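Local coordinates for protein AAR187Cp (Eremothecium gossypii, PDB 3ZIL) that probably regulates the establishment of sister-chromatid cohesion by acting on cohesin through its helical Wap1 domain, at residues 94-97 / 102-105; 49-54 / 87-92; 26-31 / 65-70; 106-111 / 163-168. All coordinates share one frame; numbering follows the deposited sequence.

Overall arrangement
All four contacts lie in the N-terminal part of the all-helical Wap1 domain, and none involves a ligand. Interactions 1, 2 and 3 form a close group, with centres about 14 Å from one another. The centre of interaction 4 is about 15 Å from that of interaction 1, and about 24 and 25 Å from the centres of interactions 2 and 3. Trp69 of segment 65-70 packs on Leu96 of interaction 1, Ala91 of interaction 2 and Leu106 of interaction 4. Interaction 1 is also tied to interaction 3 by the salt bridge Arg102 NE to Glu70 OE2, 2.6 Å. The loop of interaction 1 follows helix 81-93 of interaction 2 and runs straight into segment 106-111.

Interaction 1: residues 94-97 / 102-105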
loop_
_atom_site.group_PDB
_atom_site.type_symbol
_atom_site.label_atom_id
_atom_site.label_comp_id
_atom_site.label_asym_id
_atom_site.label_seq_id
_atom_site.Cartn_x
_atom_site.Cartn_y
_atom_site.Cartn_z
ATOM N N ILE A 94 -10.739 1.203 -22.478
ATOM C CA ILE A 94 -12.069 0.583 -22.698
ATOM C C ILE A 94 -12.166 -0.561 -21.762
ATOM O O ILE A 94 -12.126 -1.755 -22.184
ATOM C CB ILE A 94 -12.261 0.059 -24.154
ATOM C CG1 ILE A 94 -11.035 -0.816 -24.563
ATOM C CG2 ILE A 94 -12.527 1.255 -25.117
ATOM C CD1 ILE A 94 -11.247 -1.669 -25.848
ATOM N N PRO A 95 -12.257 -0.228 -20.474
ATOM C CA PRO A 95 -12.309 -1.230 -19.433
ATOM C C PRO A 95 -13.622 -2.027 -19.535
ATOM O O PRO A 95 -14.675 -1.463 -19.887
ATOM C CB PRO A 95 -12.313 -0.362 -18.127
ATOM C CG PRO A 95 -12.867 0.978 -18.561
ATOM C CD PRO A 95 -12.202 1.146 -19.922
ATOM N N LEU A 96 -13.587 -3.322 -19.241
ATOM C CA LEU A 96 -14.841 -4.092 -19.085
ATOM C C LEU A 96 -15.485 -3.722 -17.745
ATOM O O LEU A 96 -14.819 -3.101 -16.894
ATOM C CB LEU A 96 -14.553 -5.610 -19.053
ATOM C CG LEU A 96 -13.736 -6.174 -20.215
ATOM C CD1 LEU A 96 -13.272 -7.579 -19.868
ATOM C CD2 LEU A 96 -14.623 -6.144 -21.464
ATOM N N LEU A 97 -16.769 -4.095 -17.540
ATOM C CA LEU A 97 -17.392 -3.872 -16.243
ATOM C C LEU A 97 -16.599 -4.614 -15.202
ATOM O O LEU A 97 -15.967 -5.636 -15.562
ATOM C CB LEU A 97 -18.805 -4.456 -16.252
ATOM C CG LEU A 97 -19.794 -4.043 -17.334
ATOM C CD1 LEU A 97 -20.935 -5.106 -17.451
ATOM C CD2 LEU A 97 -20.257 -2.632 -16.995
ATOM N N ARG A 102 -13.797 -11.723 -18.071
ATOM C CA ARG A 102 -12.754 -11.635 -19.081
ATOM C C ARG A 102 -11.633 -10.720 -18.578
ATOM O O ARG A 102 -10.624 -10.604 -19.217
ATOM C CB ARG A 102 -13.294 -11.176 -20.457
ATOM C CG ARG A 102 -14.071 -12.291 -21.176
ATOM C CD ARG A 102 -14.841 -11.670 -22.350
ATOM N NE ARG A 102 -15.189 -12.727 -23.284
ATOM C CZ ARG A 102 -16.459 -13.167 -23.471
ATOM N NH1 ARG A 102 -17.496 -12.570 -22.871
ATOM N NH2 ARG A 102 -16.728 -14.108 -24.372
ATOM N N TRP A 103 -11.811 -10.113 -17.398
ATOM C CA TRP A 103 -10.680 -9.509 -16.721
ATOM C C TRP A 103 -9.609 -10.572 -16.381
ATOM O O TRP A 103 -8.422 -10.259 -16.415
ATOM C CB TRP A 103 -11.139 -8.764 -15.469
ATOM C CG TRP A 103 -11.620 -7.342 -15.693
ATOM C CD1 TRP A 103 -12.931 -6.864 -15.556
ATOM C CD2 TRP A 103 -10.840 -6.172 -16.103
ATOM N NE1 TRP A 103 -13.002 -5.542 -15.831
ATOM C CE2 TRP A 103 -11.786 -5.050 -16.158
ATOM C CE3 TRP A 103 -9.498 -5.941 -16.383
ATOM C CZ2 TRP A 103 -11.391 -3.752 -16.494
ATOM C CZ3 TRP A 103 -9.108 -4.621 -16.748
ATOM C CH2 TRP A 103 -10.030 -3.565 -16.797
ATOM N N ALA A 104 -10.002 -11.839 -16.176
ATOM C CA ALA A 104 -9.070 -12.946 -15.881
ATOM C C ALA A 104 -8.145 -13.179 -17.072
ATOM O O ALA A 104 -7.105 -13.852 -16.935
ATOM C CB ALA A 104 -9.824 -14.260 -15.572
ATOM N N MET A 105 -8.420 -12.578 -18.239
ATOM C CA MET A 105 -7.398 -12.790 -19.288
ATOM C C MET A 105 -6.117 -12.018 -18.984
ATOM O O MET A 105 -5.144 -12.203 -19.684
ATOM C CB MET A 105 -7.875 -12.466 -20.722
ATOM C CG MET A 105 -9.096 -13.225 -21.178
ATOM S SD MET A 105 -9.686 -12.504 -22.795
ATOM C CE MET A 105 -8.630 -13.381 -23.963
#
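Leu96 and Trp103 bring the two backbones nearest, with their CA atoms 7.2 Å apart. Segment 94-97 is extended loop. Segment 102-105 is a 3-10 turn, closed by the bond from Met105 N to Arg102 O. The Trp103 side chain spans the gap. Its first torsion puts CG beside the backbone N (chi1 -85°), and the indole then reaches the extended segment. Its single N-H is shared by two consecutive carbonyls. Trp103 NE1 lies 3.0 Å from Leu97 O, and 3.2 Å from Leu96 O in a weak bond. Both bonds are bent, as expected when one proton serves two acceptors. Leu97 O sits in the indole plane, but NE1 stands well above the plane of that carbonyl. Segments 94-97 and 102-105 belong to one long loop between helix 81-93 and helix 108-116, and the indole pins this loop back on itself. Apolar atoms complete the contact. Leu96 CD1 lies over one face of the indole, while Leu96 CB is 3.6 Å from Trp103 NE1. Pro95 CB meets the benzene edge, 3.9 Å from Trp103 CZ2. Leu96 CD1 also touches Arg102 CB at 3.6 Å. From there the arginine chain runs extended and carries its charge away to Glu70, on helix 54-72. Two more aromatic residues pack on the indole: Trp69 meets it edge-to-face, and the Tyr158 ring is turned only about 15° from its plane. Trp69 also donates its NE1 to Arg102 O.

Interaction 2: residues 49-54 / 87-92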
loop_
_atom_site.group_PDB
_atom_site.type_symbol
_atom_site.label_atom_id
_atom_site.label_comp_id
_atom_site.label_asym_id
_atom_site.label_seq_id
_atom_site.Cartn_x
_atom_site.Cartn_y
_atom_site.Cartn_z
ATOM N N ASP A 49 -5.206 5.155 -33.000
ATOM C CA ASP A 49 -6.562 5.523 -33.443
ATOM C C ASP A 49 -7.517 5.829 -32.270
ATOM O O ASP A 49 -8.265 6.836 -32.276
ATOM C CB ASP A 49 -7.117 4.405 -34.328
ATOM C CG ASP A 49 -6.337 4.264 -35.642
ATOM O OD1 ASP A 49 -5.502 5.125 -35.950
ATOM O OD2 ASP A 49 -6.530 3.295 -36.375
ATOM N N MET A 50 -7.509 4.965 -31.268
ATOM C CA MET A 50 -8.433 5.080 -30.128
ATOM C C MET A 50 -8.057 6.297 -29.347
ATOM O O MET A 50 -8.915 7.063 -28.973
ATOM C CB MET A 50 -8.289 3.863 -29.190
ATOM C CG MET A 50 -8.853 2.599 -29.797
ATOM S SD MET A 50 -8.593 1.095 -28.822
ATOM C CE MET A 50 -9.704 1.571 -27.521
ATOM N N MET A 51 -6.764 6.470 -29.105
ATOM C CA MET A 51 -6.228 7.690 -28.475
ATOM C C MET A 51 -6.653 8.925 -29.272
ATOM O O MET A 51 -7.021 9.898 -28.666
ATOM C CB MET A 51 -4.690 7.650 -28.314
ATOM C CG MET A 51 -4.157 8.865 -27.564
ATOM S SD MET A 51 -4.565 8.835 -25.773
ATOM C CE MET A 51 -3.217 7.823 -25.131
ATOM N N ASN A 52 -6.696 8.848 -30.621
ATOM C CA ASN A 52 -7.044 10.005 -31.435
ATOM C C ASN A 52 -8.565 10.179 -31.726
ATOM O O ASN A 52 -8.994 11.221 -32.237
ATOM C CB ASN A 52 -6.223 9.958 -32.760
ATOM C CG ASN A 52 -4.718 10.254 -32.548
ATOM O OD1 ASN A 52 -4.298 10.763 -31.496
ATOM N ND2 ASN A 52 -3.887 9.859 -33.519
ATOM N N ASN A 53 -9.386 9.166 -31.422
ATOM C CA ASN A 53 -10.762 9.159 -31.910
ATOM C C ASN A 53 -11.716 8.529 -30.878
ATOM O O ASN A 53 -11.849 7.288 -30.777
ATOM C CB ASN A 53 -10.835 8.491 -33.321
ATOM C CG ASN A 53 -12.252 8.419 -33.847
ATOM O OD1 ASN A 53 -13.171 8.819 -33.154
ATOM N ND2 ASN A 53 -12.450 7.892 -35.049
ATOM N N GLU A 54 -12.332 9.398 -30.069
ATOM C CA GLU A 54 -13.266 9.009 -29.014
ATOM C C GLU A 54 -14.462 8.272 -29.653
ATOM O O GLU A 54 -15.023 7.334 -29.099
ATOM C CB GLU A 54 -13.674 10.282 -28.214
ATOM C CG GLU A 54 -14.659 10.097 -27.061
ATOM C CD GLU A 54 -14.119 9.197 -25.942
ATOM O OE1 GLU A 54 -13.063 9.521 -25.362
ATOM O OE2 GLU A 54 -14.735 8.146 -25.634
ATOM N N GLN A 87 -1.270 -3.054 -24.066
ATOM C CA GLN A 87 -2.365 -3.785 -23.504
ATOM C C GLN A 87 -2.828 -3.074 -22.253
ATOM O O GLN A 87 -4.026 -3.111 -21.998
ATOM C CB GLN A 87 -1.996 -5.248 -23.130
ATOM C CG GLN A 87 -1.797 -6.095 -24.399
ATOM C CD GLN A 87 -1.172 -7.434 -24.109
ATOM O OE1 GLN A 87 -0.081 -7.510 -23.547
ATOM N NE2 GLN A 87 -1.808 -8.504 -24.601
ATOM N N CYS A 88 -1.909 -2.518 -21.467
ATOM C CA CYS A 88 -2.360 -1.731 -20.265
ATOM C C CYS A 88 -3.217 -0.472 -20.705
ATOM O O CYS A 88 -4.209 -0.181 -20.075
ATOM C CB CYS A 88 -1.177 -1.231 -19.473
ATOM S SG CYS A 88 -0.172 -2.461 -18.631
ATOM N N PHE A 89 -2.812 0.260 -21.750
ATOM C CA PHE A 89 -3.646 1.335 -22.327
ATOM C C PHE A 89 -5.089 0.874 -22.735
ATOM O O PHE A 89 -6.062 1.481 -22.314
ATOM C CB PHE A 89 -2.907 2.065 -23.482
ATOM C CG PHE A 89 -3.792 2.980 -24.259
ATOM C CD1 PHE A 89 -4.187 4.221 -23.728
ATOM C CD2 PHE A 89 -4.325 2.572 -25.477
ATOM C CE1 PHE A 89 -5.031 5.062 -24.436
ATOM C CE2 PHE A 89 -5.201 3.407 -26.171
ATOM C CZ PHE A 89 -5.553 4.652 -25.649
ATOM N N ILE A 90 -5.216 -0.247 -23.472
ATOM C CA ILE A 90 -6.475 -0.821 -23.819
ATOM C C ILE A 90 -7.343 -1.074 -22.569
ATOM O O ILE A 90 -8.547 -0.688 -22.538
ATOM C CB ILE A 90 -6.276 -2.125 -24.641
ATOM C CG1 ILE A 90 -5.632 -1.767 -25.969
ATOM C CG2 ILE A 90 -7.591 -2.928 -24.734
ATOM C CD1 ILE A 90 -6.457 -0.761 -26.748
ATOM N N ALA A 91 -6.788 -1.753 -21.571
ATOM C CA ALA A 91 -7.566 -2.038 -20.356
ATOM C C ALA A 91 -8.067 -0.739 -19.739
ATOM O O ALA A 91 -9.212 -0.648 -19.294
ATOM C CB ALA A 91 -6.737 -2.775 -19.320
ATOM N N ASP A 92 -7.184 0.243 -19.666
ATOM C CA ASP A 92 -7.566 1.566 -19.168
ATOM C C ASP A 92 -8.519 2.381 -20.093
ATOM O O ASP A 92 -9.324 3.116 -19.588
ATOM C CB ASP A 92 -6.316 2.348 -18.854
ATOM C CG ASP A 92 -6.565 3.640 -18.066
ATOM O OD1 ASP A 92 -7.485 3.655 -17.205
ATOM O OD2 ASP A 92 -5.750 4.623 -18.306
#
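The Phe89 ring is met at its edge by Met50, whose CB lies near the ring plane, 4.3 Å from Phe89 CE2. Met51 reaches the same ring obliquely. Its methyl CE is 3.4 Å from Phe89 CE1, a close approach. Met51 SD lies 5.1 Å from the centroid of the Phe89 ring and well off the ring normal. Phe89 has CG anti to the backbone N (chi1 169°), which sends the ring toward helix 36-52. Met51 bends at both chi2 and chi3, and this double turn brings its methyl to the phenyl group. Next to this pair, Met50 and Ile90 cross at about a right angle. Met50 SD rests 3.5 Å from Ile90 CD1, and the methyl CE of Met50 lies 4.1 Å from the same CD1. This second pair is purely apolar. An alanine in place of Phe89 would take away the whole ring and would probably open a gap between the helices, with the Met51 methyl left free to turn. Cys47, from the same helix as the two methionines, also packs on both Phe89 and Ile90. Leu56 and Cys57 of helix 54-72 touch Met50. The contact is thus buried packing between helix 36-52 and helix 81-93 of the Wap1 domain, and the Met51-Phe89 pair within it is a Met-aromatic contact.

Interaction 3: residues 26-31 / 65-70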
loop_
_atom_site.group_PDB
_atom_site.type_symbol
_atom_site.label_atom_id
_atom_site.label_comp_id
_atom_site.label_asym_id
_atom_site.label_seq_id
_atom_site.Cartn_x
_atom_site.Cartn_y
_atom_site.Cartn_z
ATOM N N PHE A 26 -9.994 -5.392 -40.278
ATOM C CA PHE A 26 -8.661 -5.422 -40.753
ATOM C C PHE A 26 -7.659 -5.544 -39.597
ATOM O O PHE A 26 -6.780 -6.408 -39.603
ATOM C CB PHE A 26 -8.374 -4.183 -41.618
ATOM C CG PHE A 26 -6.933 -4.066 -41.999
ATOM C CD1 PHE A 26 -6.028 -3.420 -41.143
ATOM C CD2 PHE A 26 -6.457 -4.657 -43.183
ATOM C CE1 PHE A 26 -4.690 -3.318 -41.483
ATOM C CE2 PHE A 26 -5.111 -4.576 -43.521
ATOM C CZ PHE A 26 -4.230 -3.908 -42.670
ATOM N N ILE A 27 -7.767 -4.651 -38.621
ATOM C CA ILE A 27 -6.740 -4.514 -37.585
ATOM C C ILE A 27 -6.788 -5.734 -36.648
ATOM O O ILE A 27 -5.755 -6.152 -36.085
ATOM C CB ILE A 27 -6.931 -3.211 -36.757
ATOM C CG1 ILE A 27 -5.579 -2.630 -36.394
ATOM C CG2 ILE A 27 -7.756 -3.460 -35.516
ATOM C CD1 ILE A 27 -4.858 -2.101 -37.618
ATOM N N LEU A 28 -7.956 -6.331 -36.520
ATOM C CA LEU A 28 -8.061 -7.486 -35.613
ATOM C C LEU A 28 -7.688 -8.772 -36.351
ATOM O O LEU A 28 -8.481 -9.735 -36.443
ATOM C CB LEU A 28 -9.439 -7.580 -34.922
ATOM C CG LEU A 28 -9.913 -6.333 -34.124
ATOM C CD1 LEU A 28 -11.394 -6.472 -33.753
ATOM C CD2 LEU A 28 -9.043 -5.995 -32.882
ATOM N N SER A 29 -6.439 -8.830 -36.814
ATOM C CA SER A 29 -5.975 -9.980 -37.636
ATOM C C SER A 29 -5.772 -11.211 -36.727
ATOM O O SER A 29 -5.207 -11.092 -35.657
ATOM C CB SER A 29 -4.642 -9.624 -38.317
ATOM O OG SER A 29 -3.755 -9.102 -37.333
ATOM N N ASP A 30 -6.241 -12.364 -37.157
ATOM C CA ASP A 30 -5.981 -13.696 -36.505
ATOM C C ASP A 30 -4.572 -13.885 -35.918
ATOM O O ASP A 30 -3.601 -14.090 -36.680
ATOM C CB ASP A 30 -6.260 -14.810 -37.564
ATOM C CG ASP A 30 -6.430 -16.196 -36.932
ATOM O OD1 ASP A 30 -5.814 -16.488 -35.862
ATOM O OD2 ASP A 30 -7.161 -16.992 -37.543
ATOM N N ASN A 31 -4.448 -13.811 -34.578
ATOM C CA ASN A 31 -3.155 -13.865 -33.889
ATOM C C ASN A 31 -2.437 -15.194 -34.121
ATOM O O ASN A 31 -1.239 -15.241 -34.008
ATOM C CB ASN A 31 -3.307 -13.607 -32.353
ATOM C CG ASN A 31 -3.772 -12.162 -32.028
ATOM O OD1 ASN A 31 -3.212 -11.210 -32.556
ATOM N ND2 ASN A 31 -4.795 -12.005 -31.169
ATOM N N HIS A 65 -16.993 -4.755 -28.165
ATOM C CA HIS A 65 -16.138 -4.745 -27.024
ATOM C C HIS A 65 -15.524 -6.139 -26.779
ATOM O O HIS A 65 -14.295 -6.297 -26.632
ATOM C CB HIS A 65 -16.931 -4.242 -25.827
ATOM C CG HIS A 65 -16.075 -3.636 -24.742
ATOM N ND1 HIS A 65 -16.595 -3.108 -23.598
ATOM C CD2 HIS A 65 -14.662 -3.488 -24.656
ATOM C CE1 HIS A 65 -15.577 -2.641 -22.833
ATOM N NE2 HIS A 65 -14.390 -2.901 -23.490
ATOM N N ARG A 66 -16.333 -7.189 -26.793
ATOM C CA ARG A 66 -15.769 -8.515 -26.537
ATOM C C ARG A 66 -14.770 -8.973 -27.593
ATOM O O ARG A 66 -13.769 -9.565 -27.242
ATOM C CB ARG A 66 -16.834 -9.605 -26.418
ATOM C CG ARG A 66 -16.139 -10.974 -26.624
ATOM C CD ARG A 66 -17.020 -12.106 -27.050
ATOM N NE ARG A 66 -17.807 -11.866 -28.263
ATOM C CZ ARG A 66 -17.351 -12.189 -29.467
ATOM N NH1 ARG A 66 -16.121 -12.691 -29.600
ATOM N NH2 ARG A 66 -18.103 -11.994 -30.527
ATOM N N GLU A 67 -14.991 -8.690 -28.876
ATOM C CA GLU A 67 -14.045 -9.195 -29.876
ATOM C C GLU A 67 -12.706 -8.391 -29.767
ATOM O O GLU A 67 -11.598 -8.986 -29.891
ATOM C CB GLU A 67 -14.613 -9.033 -31.310
ATOM C CG GLU A 67 -13.757 -9.665 -32.386
ATOM C CD GLU A 67 -14.134 -9.253 -33.806
ATOM O OE1 GLU A 67 -15.237 -8.698 -33.998
ATOM O OE2 GLU A 67 -13.316 -9.475 -34.734
ATOM N N VAL A 68 -12.807 -7.055 -29.583
ATOM C CA VAL A 68 -11.569 -6.251 -29.472
ATOM C C VAL A 68 -10.747 -6.730 -28.219
ATOM O O VAL A 68 -9.535 -6.885 -28.268
ATOM C CB VAL A 68 -11.892 -4.699 -29.462
ATOM C CG1 VAL A 68 -10.703 -3.810 -29.040
ATOM C CG2 VAL A 68 -12.337 -4.297 -30.831
ATOM N N TRP A 69 -11.442 -6.995 -27.109
ATOM C CA TRP A 69 -10.787 -7.370 -25.854
ATOM C C TRP A 69 -10.134 -8.712 -26.010
ATOM O O TRP A 69 -9.008 -8.876 -25.595
ATOM C CB TRP A 69 -11.803 -7.436 -24.712
ATOM C CG TRP A 69 -11.206 -7.580 -23.303
ATOM C CD1 TRP A 69 -10.908 -8.765 -22.592
ATOM C CD2 TRP A 69 -10.797 -6.477 -22.411
ATOM N NE1 TRP A 69 -10.356 -8.483 -21.354
ATOM C CE2 TRP A 69 -10.314 -7.106 -21.164
ATOM C CE3 TRP A 69 -10.852 -5.076 -22.496
ATOM C CZ2 TRP A 69 -9.899 -6.348 -20.089
ATOM C CZ3 TRP A 69 -10.447 -4.312 -21.391
ATOM C CH2 TRP A 69 -9.974 -4.934 -20.221
ATOM N N GLU A 70 -10.855 -9.693 -26.569
ATOM C CA GLU A 70 -10.271 -11.052 -26.681
ATOM C C GLU A 70 -9.088 -11.034 -27.648
ATOM O O GLU A 70 -8.113 -11.777 -27.459
ATOM C CB GLU A 70 -11.314 -12.098 -27.101
ATOM C CG GLU A 70 -12.322 -12.382 -25.995
ATOM C CD GLU A 70 -13.338 -13.499 -26.322
ATOM O OE1 GLU A 70 -13.403 -13.995 -27.470
ATOM O OE2 GLU A 70 -14.090 -13.881 -25.401
#
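Leu28 lays its CD1 methyl against two consecutive residues of helix 54-72, Glu67 and Val68. The nearer approach is to the carboxylate, where Leu28 CD1 lies 3.7 Å from Glu67 OE2. The other is apolar, with Leu28 CD1 3.8 Å from Val68 CG2. The leucine and valine side chains cross at about a right angle, and one branch of each does the touching. Leu28 has its CG beside the backbone N (chi1 -55°), and this carries CD1 to the helix. Glu67 arrives differently. Its chain leaves the helix extended, with CG anti to the backbone N (chi1 -174°), and runs straight out until its carboxylate lies beside the leucine methyl. That end keeps a polar partner, since Glu67 OE1 forms a salt bridge with Arg64. Leu28 is the centre of an inverse gamma turn, which ends helix 20-27. Its bond from Ser29 N to Ile27 O is weak, at 2.9 Å. The turn points the leucine at helix 54-72, so the contact joins the end of helix 20-27 to helix 54-72. The chain after the turn stays near the same helix: Ser29 O accepts a bond from Trp71 NE1, and Asn31 ND2 donates to Trp71 O, while Leu28 itself touches the Trp71 side chain.

Interaction 4: residues 106-111 / 163-168; sequences LSLENF and EAVYGA
Val165, Glu109 and Leu108 carry most of this contact. Val165 points at the first turn of helix 108-116 and uses its two methyls separately. Val165 CG2 lies 3.7 Å from Leu108 CB, and it also approaches Leu108 CD1. Val165 CG1, anti to the backbone N (chi1 -180°), rests against the backbone of the next residue, 3.7 Å from Glu109 CA. The valine and Leu108 side chains cross at about a right angle. Trp155 of helix 147-158 touches both of them. An alanine here would lose both methyls and would probably leave Leu108 CB and the Glu109 backbone without their cover. Glu109 reaches on past the valine with an extended chain. Its OE1 is 3.8 Å from Tyr166 CB, and its OE2 is 3.8 Å from Tyr166 CD2. The carboxylate plane is turned 46° from the ring. Both partners sit at helix starts. Ser107 is the N-cap of helix 108-116, and its OG accepts from Asn110 N at 2.9 Å. Val165 opens a type II turn, closed by Ala168 N to Val165 O at 3.1 Å, that leads into helix 168-178. The chemistry is therefore apolar packing round the valine, with an exposed glutamate at its margin. Glu109 belongs to the first turn, but its extended chain holds the carboxylate out beside Tyr166, so any help from the helix end is likely to be modest.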
loop_
_atom_site.group_PDB
_atom_site.type_symbol
_atom_site.label_atom_id
_atom_site.label_comp_id
_atom_site.label_asym_id
_atom_site.label_seq_id
_atom_site.Cartn_x
_atom_site.Cartn_y
_atom_site.Cartn_z
ATOM N N LEU A 106 -6.139 -11.112 -17.984
ATOM C CA LEU A 106 -4.948 -10.422 -17.525
ATOM C C LEU A 106 -4.512 -11.055 -16.209
ATOM O O LEU A 106 -4.980 -10.577 -15.121
ATOM C CB LEU A 106 -5.221 -8.887 -17.337
ATOM C CG LEU A 106 -5.594 -8.048 -18.584
ATOM C CD1 LEU A 106 -7.010 -8.398 -19.070
ATOM C CD2 LEU A 106 -5.475 -6.536 -18.314
ATOM N N SER A 107 -3.667 -12.115 -16.246
ATOM C CA SER A 107 -3.435 -12.874 -15.003
ATOM C C SER A 107 -2.735 -11.994 -13.984
ATOM O O SER A 107 -1.703 -11.425 -14.292
ATOM C CB SER A 107 -2.559 -14.113 -15.235
ATOM O OG SER A 107 -2.101 -14.583 -13.977
ATOM N N LEU A 108 -3.306 -11.858 -12.800
ATOM C CA LEU A 108 -2.695 -11.068 -11.739
ATOM C C LEU A 108 -1.342 -11.653 -11.384
ATOM O O LEU A 108 -0.308 -11.008 -11.441
ATOM C CB LEU A 108 -3.624 -11.003 -10.521
ATOM C CG LEU A 108 -4.745 -9.945 -10.719
ATOM C CD1 LEU A 108 -5.763 -9.928 -9.598
ATOM C CD2 LEU A 108 -4.173 -8.533 -10.854
ATOM N N GLU A 109 -1.345 -12.919 -11.031
ATOM C CA GLU A 109 -0.121 -13.547 -10.638
ATOM C C GLU A 109 0.935 -13.682 -11.767
ATOM O O GLU A 109 2.156 -13.494 -11.549
ATOM C CB GLU A 109 -0.456 -14.911 -9.976
ATOM C CG GLU A 109 0.787 -15.673 -9.678
ATOM C CD GLU A 109 0.535 -17.007 -9.012
ATOM O OE1 GLU A 109 -0.610 -17.308 -8.599
ATOM O OE2 GLU A 109 1.527 -17.747 -8.925
ATOM N N ASN A 110 0.512 -13.999 -12.988
ATOM C CA ASN A 110 1.576 -14.226 -14.053
ATOM C C ASN A 110 1.812 -13.069 -15.066
ATOM O O ASN A 110 2.654 -13.201 -15.960
ATOM C CB ASN A 110 1.253 -15.535 -14.787
ATOM C CG ASN A 110 1.019 -16.675 -13.793
ATOM O OD1 ASN A 110 1.888 -16.992 -13.043
ATOM N ND2 ASN A 110 -0.173 -17.192 -13.719
ATOM N N PHE A 111 1.039 -11.972 -15.009
ATOM C CA PHE A 111 1.216 -10.913 -16.044
ATOM C C PHE A 111 1.301 -9.579 -15.304
ATOM O O PHE A 111 2.292 -8.901 -15.354
ATOM C CB PHE A 111 -0.025 -10.897 -17.000
ATOM C CG PHE A 111 -0.024 -9.791 -18.038
ATOM C CD1 PHE A 111 1.055 -9.628 -18.912
ATOM C CD2 PHE A 111 -1.152 -8.983 -18.206
ATOM C CE1 PHE A 111 1.050 -8.625 -19.858
ATOM C CE2 PHE A 111 -1.183 -7.960 -19.157
ATOM C CZ PHE A 111 -0.067 -7.792 -20.001
ATOM N N GLU A 163 -9.019 -12.222 -5.312
ATOM C CA GLU A 163 -8.476 -12.999 -4.218
ATOM C C GLU A 163 -7.047 -12.435 -3.994
ATOM O O GLU A 163 -6.494 -11.832 -4.886
ATOM C CB GLU A 163 -8.481 -14.486 -4.591
ATOM N N ALA A 164 -6.473 -12.571 -2.808
ATOM C CA ALA A 164 -5.032 -12.244 -2.613
ATOM C C ALA A 164 -4.075 -12.815 -3.713
ATOM O O ALA A 164 -4.223 -13.937 -4.131
ATOM C CB ALA A 164 -4.572 -12.686 -1.225
ATOM N N VAL A 165 -3.102 -12.043 -4.196
ATOM C CA VAL A 165 -2.259 -12.570 -5.304
ATOM C C VAL A 165 -0.987 -13.194 -4.679
ATOM O O VAL A 165 -0.276 -12.567 -3.885
ATOM C CB VAL A 165 -1.903 -11.432 -6.326
ATOM C CG1 VAL A 165 -1.058 -11.967 -7.454
ATOM C CG2 VAL A 165 -3.189 -10.808 -6.869
ATOM N N TYR A 166 -0.703 -14.432 -5.022
ATOM C CA TYR A 166 0.400 -15.150 -4.438
ATOM C C TYR A 166 1.736 -14.447 -4.780
ATOM O O TYR A 166 2.018 -14.209 -5.980
ATOM C CB TYR A 166 0.436 -16.539 -4.992
ATOM C CG TYR A 166 1.655 -17.286 -4.508
ATOM C CD1 TYR A 166 1.725 -17.764 -3.191
ATOM C CD2 TYR A 166 2.752 -17.501 -5.363
ATOM C CE1 TYR A 166 2.863 -18.450 -2.734
ATOM C CE2 TYR A 166 3.900 -18.170 -4.924
ATOM C CZ TYR A 166 3.949 -18.641 -3.610
ATOM O OH TYR A 166 5.079 -19.322 -3.178
ATOM N N GLY A 167 2.500 -14.074 -3.753
ATOM C CA GLY A 167 3.860 -13.526 -3.959
ATOM C C GLY A 167 3.842 -11.987 -4.081
ATOM O O GLY A 167 4.907 -11.365 -4.111
ATOM N N ALA A 168 2.641 -11.394 -4.050
ATOM C CA ALA A 168 2.413 -9.904 -4.246
ATOM C C ALA A 168 2.988 -9.077 -3.123
ATOM O O ALA A 168 3.649 -8.027 -3.315
ATOM C CB ALA A 168 0.908 -9.618 -4.375
#